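Isomaltodextranase (Arthrobacter globiformis, PDB 5AWP) hydrolyses alpha-1,6-glucosidic linkages in dextran-like polysaccharides, removing successive isomaltose units from the non-reducing chain ends. Local coordinates at residues L263-A268 with D287-W292; Y476-A481 with P514-A519; G485-N490 with D503-G508. All coordinates share one frame; numbering follows the deposited sequence.

Contact 1: residues L263-A268 with D287-W292; sequences LVRINA and DAWPNW. With BGC (beta-D-glucopyranose), chain B.
Arg-265 ends the strand 263-265 and meets the indole of Trp-289 from the loop 287-292. The strand belongs to the parallel sheet of the catalytic domain, a (beta/alpha)8 barrel in family GH27. The arginine chain bends at chi2 (-90°) and chi3 (-57°), which brings the guanidinium to the carbonyl O of Asn-267. Arg-265 CB lies 3.8 Å from Trp-289 CH2. Farther out, Arg-265 NH2 comes 3.5 Å from Trp-289 CZ2, at the indole edge, while CH2 sits over one guanidinium face. The two planes are 60° apart, so this is not a parallel stack.

NE and NH2 both grip the carbonyl O of Asn-267, side-on and from the same face of its plane. Arg-265 NH2 to Asn-267 O is the shorter bond, at 2.7 Å. Arg-265 NH1 reaches O2 of the bound beta-D-glucopyranose at 3.1 Å. Asp-269 and Asp-316 form salt bridges with the same guanidinium.

Ile-266 gives its carbonyl O to a water, by a weak bond. That water also accepts from Trp-292 N at 2.9 Å and so bridges the segments. At Asn-267, the CA-H points at Trp-292 O, and Asn-267 O lies 3.3 Å from Trp-289 CH2. Its ND2 turns elsewhere, to Gly-315 O. Ala-268 CB then rests on Pro-290 CG, 4.2 Å away. Pro-290 follows a cis peptide bond.

The sugar also bonds to Asp-201, the probable nucleophile. The contact therefore lines the sugar site. Asn-267 O, Asp-269 and Asp-316 hold the guanidinium in orientation while NH1 donates to the sugar.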
loop_
_atom_site.group_PDB
_atom_site.type_symbol
_atom_site.label_atom_id
_atom_site.label_comp_id
_atom_site.label_asym_id
_atom_site.label_seq_id
_atom_site.Cartn_x
_atom_site.Cartn_y
_atom_site.Cartn_z
ATOM N N LEU A 263 3.713 3.461 0.109
ATOM C CA LEU A 263 3.045 2.806 1.240
ATOM C C LEU A 263 2.663 3.837 2.292
ATOM O O LEU A 263 3.423 4.789 2.527
ATOM C CB LEU A 263 3.972 1.770 1.923
ATOM C CG LEU A 263 4.083 0.373 1.319
ATOM C CD1 LEU A 263 4.866 0.374 0.034
ATOM C CD2 LEU A 263 4.741 -0.582 2.300
ATOM N N VAL A 264 1.518 3.616 2.941
ATOM C CA VAL A 264 1.148 4.354 4.171
ATOM C C VAL A 264 0.734 3.399 5.305
ATOM O O VAL A 264 -0.015 2.447 5.092
ATOM C CB VAL A 264 0.021 5.364 3.934
ATOM C CG1 VAL A 264 0.528 6.535 3.087
ATOM C CG2 VAL A 264 -1.194 4.713 3.273
ATOM N N ARG A 265 1.238 3.649 6.502
ATOM C CA ARG A 265 0.783 2.937 7.694
ATOM C C ARG A 265 -0.680 3.283 7.965
ATOM O O ARG A 265 -1.075 4.454 7.879
ATOM C CB ARG A 265 1.659 3.256 8.932
ATOM C CG ARG A 265 2.841 2.307 9.099
ATOM C CD ARG A 265 2.509 1.078 9.947
ATOM N NE ARG A 265 2.020 1.541 11.253
ATOM C CZ ARG A 265 2.811 2.006 12.227
ATOM N NH1 ARG A 265 4.114 1.983 12.088
ATOM N NH2 ARG A 265 2.288 2.509 13.338
ATOM N N ILE A 266 -1.476 2.256 8.271
ATOM C CA ILE A 266 -2.906 2.439 8.505
ATOM C C ILE A 266 -3.340 2.077 9.930
ATOM O O ILE A 266 -4.542 2.008 10.185
ATOM C CB ILE A 266 -3.772 1.696 7.450
ATOM C CG1 ILE A 266 -3.390 0.212 7.278
ATOM C CG2 ILE A 266 -3.649 2.416 6.107
ATOM C CD1 ILE A 266 -3.520 -0.686 8.495
ATOM N N ASN A 267 -2.358 1.870 10.821
ATOM C CA ASN A 267 -2.547 1.424 12.210
ATOM C C ASN A 267 -1.512 1.982 13.204
ATOM O O ASN A 267 -0.395 2.411 12.822
ATOM C CB ASN A 267 -2.518 -0.109 12.307
ATOM C CG ASN A 267 -1.219 -0.722 11.793
ATOM O OD1 ASN A 267 -0.513 -0.139 10.949
ATOM N ND2 ASN A 267 -0.892 -1.910 12.304
ATOM N N ALA A 268 -1.893 1.989 14.486
ATOM C CA ALA A 268 -0.928 2.185 15.569
ATOM C C ALA A 268 0.137 1.090 15.474
ATOM O O ALA A 268 -0.098 0.032 14.864
ATOM C CB ALA A 268 -1.628 2.154 16.928
ATOM N N ASP A 287 -9.414 12.158 13.647
ATOM C CA ASP A 287 -8.817 12.935 12.560
ATOM C C ASP A 287 -7.272 13.020 12.635
ATOM O O ASP A 287 -6.650 13.558 11.734
ATOM C CB ASP A 287 -9.452 14.331 12.432
ATOM C CG ASP A 287 -9.158 15.240 13.630
ATOM O OD1 ASP A 287 -9.012 14.734 14.762
ATOM O OD2 ASP A 287 -9.070 16.474 13.433
ATOM N N ALA A 288 -6.663 12.470 13.679
ATOM C CA ALA A 288 -5.219 12.595 13.910
ATOM C C ALA A 288 -4.535 11.264 13.671
ATOM O O ALA A 288 -5.174 10.214 13.778
ATOM C CB ALA A 288 -4.966 13.022 15.338
ATOM N N TRP A 289 -3.236 11.308 13.382
ATOM C CA TRP A 289 -2.446 10.075 13.256
ATOM C C TRP A 289 -2.551 9.216 14.518
ATOM O O TRP A 289 -2.398 9.745 15.623
ATOM C CB TRP A 289 -0.959 10.364 13.024
ATOM C CG TRP A 289 -0.127 9.204 13.453
ATOM C CD1 TRP A 289 0.549 9.073 14.634
ATOM C CD2 TRP A 289 0.040 7.965 12.753
ATOM N NE1 TRP A 289 1.123 7.834 14.711
ATOM C CE2 TRP A 289 0.855 7.141 13.557
ATOM C CE3 TRP A 289 -0.401 7.482 11.520
ATOM C CZ2 TRP A 289 1.237 5.857 13.169
ATOM C CZ3 TRP A 289 -0.035 6.197 11.129
ATOM C CH2 TRP A 289 0.784 5.397 11.957
ATOM N N PRO A 290 -2.827 7.909 14.381
ATOM C CA PRO A 290 -3.320 7.152 13.252
ATOM C C PRO A 290 -4.832 7.251 13.262
ATOM O O PRO A 290 -5.442 7.286 14.333
ATOM C CB PRO A 290 -2.839 5.730 13.556
ATOM C CG PRO A 290 -2.908 5.645 15.025
ATOM C CD PRO A 290 -2.607 7.027 15.547
ATOM N N ASN A 291 -5.432 7.379 12.091
ATOM C CA ASN A 291 -6.873 7.592 12.024
ATOM C C ASN A 291 -7.573 6.428 12.695
ATOM O O ASN A 291 -8.489 6.619 13.541
ATOM C CB ASN A 291 -7.341 7.729 10.610
ATOM C CG ASN A 291 -6.773 8.925 9.944
ATOM O OD1 ASN A 291 -7.121 10.059 10.284
ATOM N ND2 ASN A 291 -5.871 8.700 9.005
ATOM N N TRP A 292 -7.128 5.236 12.339
ATOM C CA TRP A 292 -7.600 3.997 12.990
ATOM C C TRP A 292 -6.467 3.328 13.709
ATOM O O TRP A 292 -5.305 3.426 13.308
ATOM C CB TRP A 292 -8.228 3.019 11.987
ATOM C CG TRP A 292 -9.558 3.451 11.397
ATOM C CD1 TRP A 292 -10.791 3.265 11.950
ATOM C CD2 TRP A 292 -9.784 4.121 10.139
ATOM N NE1 TRP A 292 -11.767 3.776 11.124
ATOM C CE2 TRP A 292 -11.180 4.295 10.003
ATOM C CE3 TRP A 292 -8.946 4.588 9.122
ATOM C CZ2 TRP A 292 -11.752 4.932 8.898
ATOM C CZ3 TRP A 292 -9.511 5.212 8.028
ATOM C CH2 TRP A 292 -10.902 5.378 7.918
HETATM C C2 BGC B . 6.723 3.964 14.420
HETATM C C3 BGC B . 7.242 2.553 14.660
HETATM C C4 BGC B . 8.729 2.626 14.991
HETATM C C5 BGC B . 8.964 3.520 16.188
HETATM C C6 BGC B . 10.450 3.695 16.445
HETATM C C1 BGC B . 7.005 4.833 15.642
HETATM O O1 BGC B . 6.640 6.175 15.337
HETATM O O2 BGC B . 5.316 3.984 14.107
HETATM O O3 BGC B . 7.065 1.748 13.482
HETATM O O4 BGC B . 9.265 1.328 15.269
HETATM O O5 BGC B . 8.405 4.805 15.939
HETATM O O6 BGC B . 10.567 4.551 17.574
HETATM O O HOH W 1 -5.471 4.694 9.978
#

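Contact 2: residues Y476-A481 with P514-A519; sequences YPAAFA and PLVTFA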
loop_
_atom_site.group_PDB
_atom_site.type_symbol
_atom_site.label_atom_id
_atom_site.label_comp_id
_atom_site.label_asym_id
_atom_site.label_seq_id
_atom_site.Cartn_x
_atom_site.Cartn_y
_atom_site.Cartn_z
ATOM N N TYR A 476 -14.013 -8.573 -14.739
ATOM C CA TYR A 476 -13.377 -7.789 -13.679
ATOM C C TYR A 476 -14.366 -6.768 -13.123
ATOM O O TYR A 476 -14.600 -5.715 -13.740
ATOM C CB TYR A 476 -12.154 -7.057 -14.210
ATOM C CG TYR A 476 -11.067 -7.943 -14.752
ATOM C CD1 TYR A 476 -11.107 -8.401 -16.070
ATOM C CD2 TYR A 476 -9.978 -8.301 -13.967
ATOM C CE1 TYR A 476 -10.103 -9.196 -16.583
ATOM C CE2 TYR A 476 -8.968 -9.092 -14.468
ATOM C CZ TYR A 476 -9.033 -9.539 -15.778
ATOM O OH TYR A 476 -8.035 -10.344 -16.285
ATOM N N PRO A 477 -14.967 -7.066 -11.960
ATOM C CA PRO A 477 -15.894 -6.130 -11.308
ATOM C C PRO A 477 -15.224 -4.842 -10.773
ATOM O O PRO A 477 -14.189 -4.888 -10.095
ATOM C CB PRO A 477 -16.503 -6.953 -10.179
ATOM C CG PRO A 477 -16.209 -8.371 -10.494
ATOM C CD PRO A 477 -14.945 -8.379 -11.285
ATOM N N ALA A 478 -15.820 -3.703 -11.109
ATOM C CA ALA A 478 -15.227 -2.422 -10.815
ATOM C C ALA A 478 -15.234 -2.120 -9.313
ATOM O O ALA A 478 -14.350 -1.390 -8.828
ATOM C CB ALA A 478 -15.948 -1.317 -11.585
ATOM N N ALA A 479 -16.181 -2.701 -8.574
ATOM C CA ALA A 479 -16.302 -2.424 -7.140
ATOM C C ALA A 479 -15.165 -3.061 -6.330
ATOM O O ALA A 479 -15.016 -2.737 -5.154
ATOM C CB ALA A 479 -17.647 -2.881 -6.611
ATOM N N PHE A 480 -14.369 -3.932 -6.970
ATOM C CA PHE A 480 -13.181 -4.532 -6.354
ATOM C C PHE A 480 -11.876 -4.105 -7.022
ATOM O O PHE A 480 -10.812 -4.595 -6.669
ATOM C CB PHE A 480 -13.295 -6.056 -6.315
ATOM C CG PHE A 480 -14.212 -6.557 -5.236
ATOM C CD1 PHE A 480 -13.732 -6.805 -3.948
ATOM C CD2 PHE A 480 -15.563 -6.786 -5.501
ATOM C CE1 PHE A 480 -14.584 -7.246 -2.941
ATOM C CE2 PHE A 480 -16.414 -7.237 -4.510
ATOM C CZ PHE A 480 -15.923 -7.472 -3.224
ATOM N N ALA A 481 -11.959 -3.173 -7.969
ATOM C CA ALA A 481 -10.785 -2.665 -8.655
ATOM C C ALA A 481 -10.179 -1.488 -7.880
ATOM O O ALA A 481 -10.556 -1.206 -6.728
ATOM C CB ALA A 481 -11.141 -2.262 -10.090
ATOM N N PRO A 514 -11.312 11.397 -12.370
ATOM C CA PRO A 514 -11.765 10.131 -11.785
ATOM C C PRO A 514 -11.492 8.946 -12.707
ATOM O O PRO A 514 -11.646 9.055 -13.927
ATOM C CB PRO A 514 -13.262 10.350 -11.586
ATOM C CG PRO A 514 -13.629 11.363 -12.613
ATOM C CD PRO A 514 -12.444 12.278 -12.711
ATOM N N LEU A 515 -11.044 7.827 -12.131
ATOM C CA LEU A 515 -10.657 6.677 -12.928
ATOM C C LEU A 515 -10.787 5.365 -12.151
ATOM O O LEU A 515 -10.946 5.369 -10.932
ATOM C CB LEU A 515 -9.222 6.855 -13.458
ATOM C CG LEU A 515 -8.033 7.011 -12.482
ATOM C CD1 LEU A 515 -7.557 5.669 -11.932
ATOM C CD2 LEU A 515 -6.864 7.717 -13.163
ATOM N N VAL A 516 -10.747 4.261 -12.895
ATOM C CA VAL A 516 -10.713 2.906 -12.352
ATOM C C VAL A 516 -9.592 2.199 -13.094
ATOM O O VAL A 516 -9.472 2.332 -14.314
ATOM C CB VAL A 516 -12.042 2.135 -12.582
ATOM C CG1 VAL A 516 -12.002 0.749 -11.928
ATOM C CG2 VAL A 516 -13.212 2.930 -12.038
ATOM N N THR A 517 -8.757 1.467 -12.361
ATOM C CA THR A 517 -7.685 0.711 -12.953
ATOM C C THR A 517 -7.879 -0.757 -12.641
ATOM O O THR A 517 -8.126 -1.129 -11.483
ATOM C CB THR A 517 -6.315 1.200 -12.432
ATOM O OG1 THR A 517 -6.119 2.553 -12.862
ATOM C CG2 THR A 517 -5.170 0.340 -12.970
ATOM N N PHE A 518 -7.729 -1.573 -13.689
ATOM C CA PHE A 518 -7.806 -3.013 -13.619
ATOM C C PHE A 518 -6.464 -3.556 -14.040
ATOM O O PHE A 518 -5.895 -3.091 -15.035
ATOM C CB PHE A 518 -8.849 -3.568 -14.602
ATOM C CG PHE A 518 -10.239 -3.035 -14.405
ATOM C CD1 PHE A 518 -11.121 -3.676 -13.573
ATOM C CD2 PHE A 518 -10.675 -1.899 -15.097
ATOM C CE1 PHE A 518 -12.405 -3.202 -13.403
ATOM C CE2 PHE A 518 -11.952 -1.405 -14.921
ATOM C CZ PHE A 518 -12.824 -2.065 -14.076
ATOM N N ALA A 519 -5.953 -4.547 -13.311
ATOM C CA ALA A 519 -4.798 -5.250 -13.767
ATOM C C ALA A 519 -5.266 -6.501 -14.482
ATOM O O ALA A 519 -6.119 -7.235 -13.983
ATOM C CB ALA A 519 -3.875 -5.592 -12.608
#
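Phe-518 projects from strand 515-522 onto the segment 476-481, inside the beta-sandwich of the CBM6-like carbohydrate-binding domain. The two segments come from different sheets of that sandwich. Strand 473-477 pairs with strand 601-609, and strand 515-522 pairs with strand 585-592. Between them the contact is mainly apolar.

The apolar packing centres on the phenyl ring. Its CG stands anti to the carbonyl carbon (chi1 -58°), and the ring reaches across to three residues of the other segment. Tyr-476 CB lies 3.6 Å from Phe-518 CD1. Ala-478 CB meets the far end of the ring, 4.1 Å from Phe-518 CZ. Ala-481 CB packs against Phe-518 CE1 at 3.7 Å. Ala-481 CB also touches Val-516 CG1 at 3.6 Å. This valine branch is anti to the backbone N (chi1 -177°) and extends toward the alanine. Ala-481 CB thus rests on both Val-516 CG1 and the ring, which also touch each other. Leu-603 and Ile-606 of strand 601-609 add to the packing around Phe-518.

Polar backbone atoms take part through close carbon-oxygen approaches. Tyr-476 O lies near Phe-518 CE1, and Ala-481 CB approaches Thr-517 O at 3.5 Å. The hydroxyls look elsewhere. Tyr-476 OH bonds to Pro-401 O, and Thr-517 OG1 pairs with Thr-590 OG1 on the adjoining strand.

Backbone bonds within 476-481 shape the turn that presents the two alanines. Phe-480 N donates to Pro-477 O, and Ala-481 N donates to Ala-478 O at 3.1 Å. These belong to the short 3-10 segment 478-480, which follows the strand directly. At the tyrosine end, one corner of the ring, Tyr-476 CE2, comes 3.4 Å from Ala-519 O.

Contact 3: residues G485-N490 with D503-G508; sequences GGAGFN and DGLQAG. With BGC (beta-D-glucopyranose), chain C; GLC (alpha-D-glucopyranose), chain D.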
loop_
_atom_site.group_PDB
_atom_site.type_symbol
_atom_site.label_atom_id
_atom_site.label_comp_id
_atom_site.label_asym_id
_atom_site.label_seq_id
_atom_site.Cartn_x
_atom_site.Cartn_y
_atom_site.Cartn_z
ATOM N N GLY A 485 -8.959 9.626 -8.218
ATOM C CA GLY A 485 -9.478 10.913 -8.643
ATOM C C GLY A 485 -10.940 11.192 -8.333
ATOM O O GLY A 485 -11.546 12.036 -8.986
ATOM N N GLY A 486 -11.511 10.496 -7.353
ATOM C CA GLY A 486 -12.916 10.706 -6.977
ATOM C C GLY A 486 -13.882 9.619 -7.418
ATOM O O GLY A 486 -15.039 9.612 -6.995
ATOM N N ALA A 487 -13.437 8.707 -8.272
ATOM C CA ALA A 487 -14.212 7.510 -8.527
ATOM C C ALA A 487 -14.414 6.793 -7.200
ATOM O O ALA A 487 -13.516 6.776 -6.347
ATOM C CB ALA A 487 -13.500 6.601 -9.514
ATOM N N GLY A 488 -15.574 6.176 -7.039
ATOM C CA GLY A 488 -15.853 5.442 -5.825
ATOM C C GLY A 488 -17.017 4.488 -5.962
ATOM O O GLY A 488 -17.679 4.417 -6.994
ATOM N N PHE A 489 -17.253 3.765 -4.885
ATOM C CA PHE A 489 -18.288 2.762 -4.815
ATOM C C PHE A 489 -19.659 3.375 -4.593
ATOM O O PHE A 489 -19.822 4.284 -3.761
ATOM C CB PHE A 489 -18.007 1.854 -3.611
ATOM C CG PHE A 489 -19.061 0.818 -3.387
ATOM C CD1 PHE A 489 -19.032 -0.372 -4.096
ATOM C CD2 PHE A 489 -20.093 1.046 -2.488
ATOM C CE1 PHE A 489 -20.009 -1.330 -3.889
ATOM C CE2 PHE A 489 -21.065 0.095 -2.280
ATOM C CZ PHE A 489 -21.028 -1.090 -2.986
ATOM N N ASN A 490 -20.653 2.818 -5.271
ATOM C CA ASN A 490 -22.032 3.074 -4.902
ATOM C C ASN A 490 -22.917 1.876 -5.264
ATOM O O ASN A 490 -22.488 0.931 -5.914
ATOM C CB ASN A 490 -22.549 4.377 -5.547
ATOM C CG ASN A 490 -23.406 5.200 -4.599
ATOM O OD1 ASN A 490 -24.134 4.651 -3.780
ATOM N ND2 ASN A 490 -23.321 6.534 -4.705
ATOM N N ASP A 503 -19.168 4.919 -9.305
ATOM C CA ASP A 503 -19.628 6.238 -9.746
ATOM C C ASP A 503 -18.531 7.299 -9.525
ATOM O O ASP A 503 -17.367 6.966 -9.242
ATOM C CB ASP A 503 -20.965 6.613 -9.072
ATOM C CG ASP A 503 -20.828 6.959 -7.613
ATOM O OD1 ASP A 503 -19.699 6.911 -7.074
ATOM O OD2 ASP A 503 -21.870 7.283 -6.986
ATOM N N GLY A 504 -18.896 8.564 -9.707
ATOM C CA GLY A 504 -17.946 9.655 -9.654
ATOM C C GLY A 504 -17.157 9.793 -10.936
ATOM O O GLY A 504 -16.205 10.564 -11.009
ATOM N N LEU A 505 -17.574 9.078 -11.965
ATOM C CA LEU A 505 -16.964 9.202 -13.264
ATOM C C LEU A 505 -17.702 10.313 -14.025
ATOM O O LEU A 505 -18.402 10.053 -14.991
ATOM C CB LEU A 505 -17.034 7.868 -13.999
ATOM C CG LEU A 505 -16.202 6.761 -13.346
ATOM C CD1 LEU A 505 -16.666 5.409 -13.838
ATOM C CD2 LEU A 505 -14.720 6.968 -13.625
ATOM N N GLN A 506 -17.541 11.536 -13.538
ATOM C CA GLN A 506 -18.284 12.706 -14.004
ATOM C C GLN A 506 -17.379 13.936 -13.874
ATOM O O GLN A 506 -16.316 13.869 -13.247
ATOM C CB GLN A 506 -19.549 12.893 -13.156
ATOM C CG GLN A 506 -19.254 13.094 -11.678
ATOM C CD GLN A 506 -20.489 13.304 -10.844
ATOM O OE1 GLN A 506 -21.602 12.992 -11.264
ATOM N NE2 GLN A 506 -20.301 13.835 -9.649
ATOM N N ALA A 507 -17.794 15.059 -14.460
ATOM C CA ALA A 507 -17.016 16.291 -14.355
ATOM C C ALA A 507 -17.009 16.739 -12.898
ATOM O O ALA A 507 -18.006 16.581 -12.188
ATOM C CB ALA A 507 -17.595 17.383 -15.246
ATOM N N GLY A 508 -15.880 17.283 -12.460
ATOM C CA GLY A 508 -15.716 17.657 -11.064
ATOM C C GLY A 508 -14.798 18.838 -10.834
ATOM O O GLY A 508 -14.011 19.220 -11.703
HETATM C C2 BGC C . -24.402 13.657 -6.463
HETATM C C3 BGC C . -23.567 14.156 -7.625
HETATM C C4 BGC C . -24.143 13.605 -8.922
HETATM C C5 BGC C . -25.642 13.871 -9.019
HETATM C C6 BGC C . -26.262 13.221 -10.226
HETATM C C1 BGC C . -25.825 14.095 -6.721
HETATM O O1 BGC C . -26.568 13.762 -5.571
HETATM O O2 BGC C . -23.977 14.183 -5.215
HETATM O O3 BGC C . -22.221 13.725 -7.486
HETATM O O4 BGC C . -23.474 14.217 -10.015
HETATM O O5 BGC C . -26.305 13.382 -7.858
HETATM O O6 BGC C . -26.145 11.813 -10.043
HETATM C C1 GLC D . -26.562 11.141 -11.223
HETATM C C2 GLC D . -26.707 9.668 -10.873
HETATM C C3 GLC D . -25.357 9.086 -10.459
HETATM C C4 GLC D . -24.392 9.288 -11.628
HETATM C C5 GLC D . -24.357 10.771 -12.014
HETATM C C6 GLC D . -23.520 11.031 -13.245
HETATM O O2 GLC D . -27.624 9.533 -9.808
HETATM O O3 GLC D . -25.589 7.726 -10.153
HETATM O O4 GLC D . -23.081 8.869 -11.307
HETATM O O5 GLC D . -25.642 11.317 -12.269
HETATM O O6 GLC D . -23.193 12.389 -13.172
HETATM O O HOH W 2 -17.543 8.510 -6.546
HETATM O O HOH W 3 -19.785 6.844 -4.572
#
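Gly-488 and Asp-503 form an antiparallel hydrogen-bonded pair in the hairpin of strands 488-490 and 501-505. Asp-503 N donates to Gly-488 O at 2.8 Å. In return Gly-488 N reaches Asp-503 O at 2.9 Å.

The aspartate side chain adds a third link. Asn-490 ND2 donates to Asp-503 OD2 at 2.8 Å, on the syn side and 32° out of the carboxylate plane. Amide and carboxylate stand almost perpendicular, at 88°. Chi1 of 73° brings OD2 to Asn-490 and leaves Asp-503 OD1 3.2 Å from Gly-488 O. Both are acceptors, so this is no hydrogen bond. Two waters lie beside OD1, one also near Gly-486 O and the other near Phe-489 O.

Packing is light. Ala-487 CA-H points to Asp-503 O, and Ala-487 CB meets Leu-505 CD2 at 4.3 Å. Gly-504 CA packs against Gly-486 O at a positive phi, which favours glycine.

Farther along the chain, Gln-506 OE1 accepts from O6 of the alpha-D-glucopyranose and O4 of the beta-D-glucopyranose, both at 2.6 Å. Asn-602 and His-493 also bond to this isomaltose. The Asp-503 carboxylate instead ties the hairpin together, and the waters at OD1 probably ease its approach to Gly-488 O.

Contact 1 belongs to the catalytic barrel, while contacts 2 and 3 lie in the CBM6-like domain. Contact 1 is about 25 and 24 Å from contacts 2 and 3, centre to centre, and touches neither. Contacts 2 and 3 do touch, with contact 3 nested in the chain loop that contact 2 closes. They also reach the same sheet, since strands 473-477 and 501-505 both pair with strand 601-609. Contact 2 is the buried one and relies on apolar packing between two sheets. Contact 3 is more open and relies on backbone pairing, a carboxylate and water. Contact 1 is partly buried and mixes aromatic packing with a charged group. Contacts 1 and 3 each border a bound sugar, one at the catalytic site and one away from it.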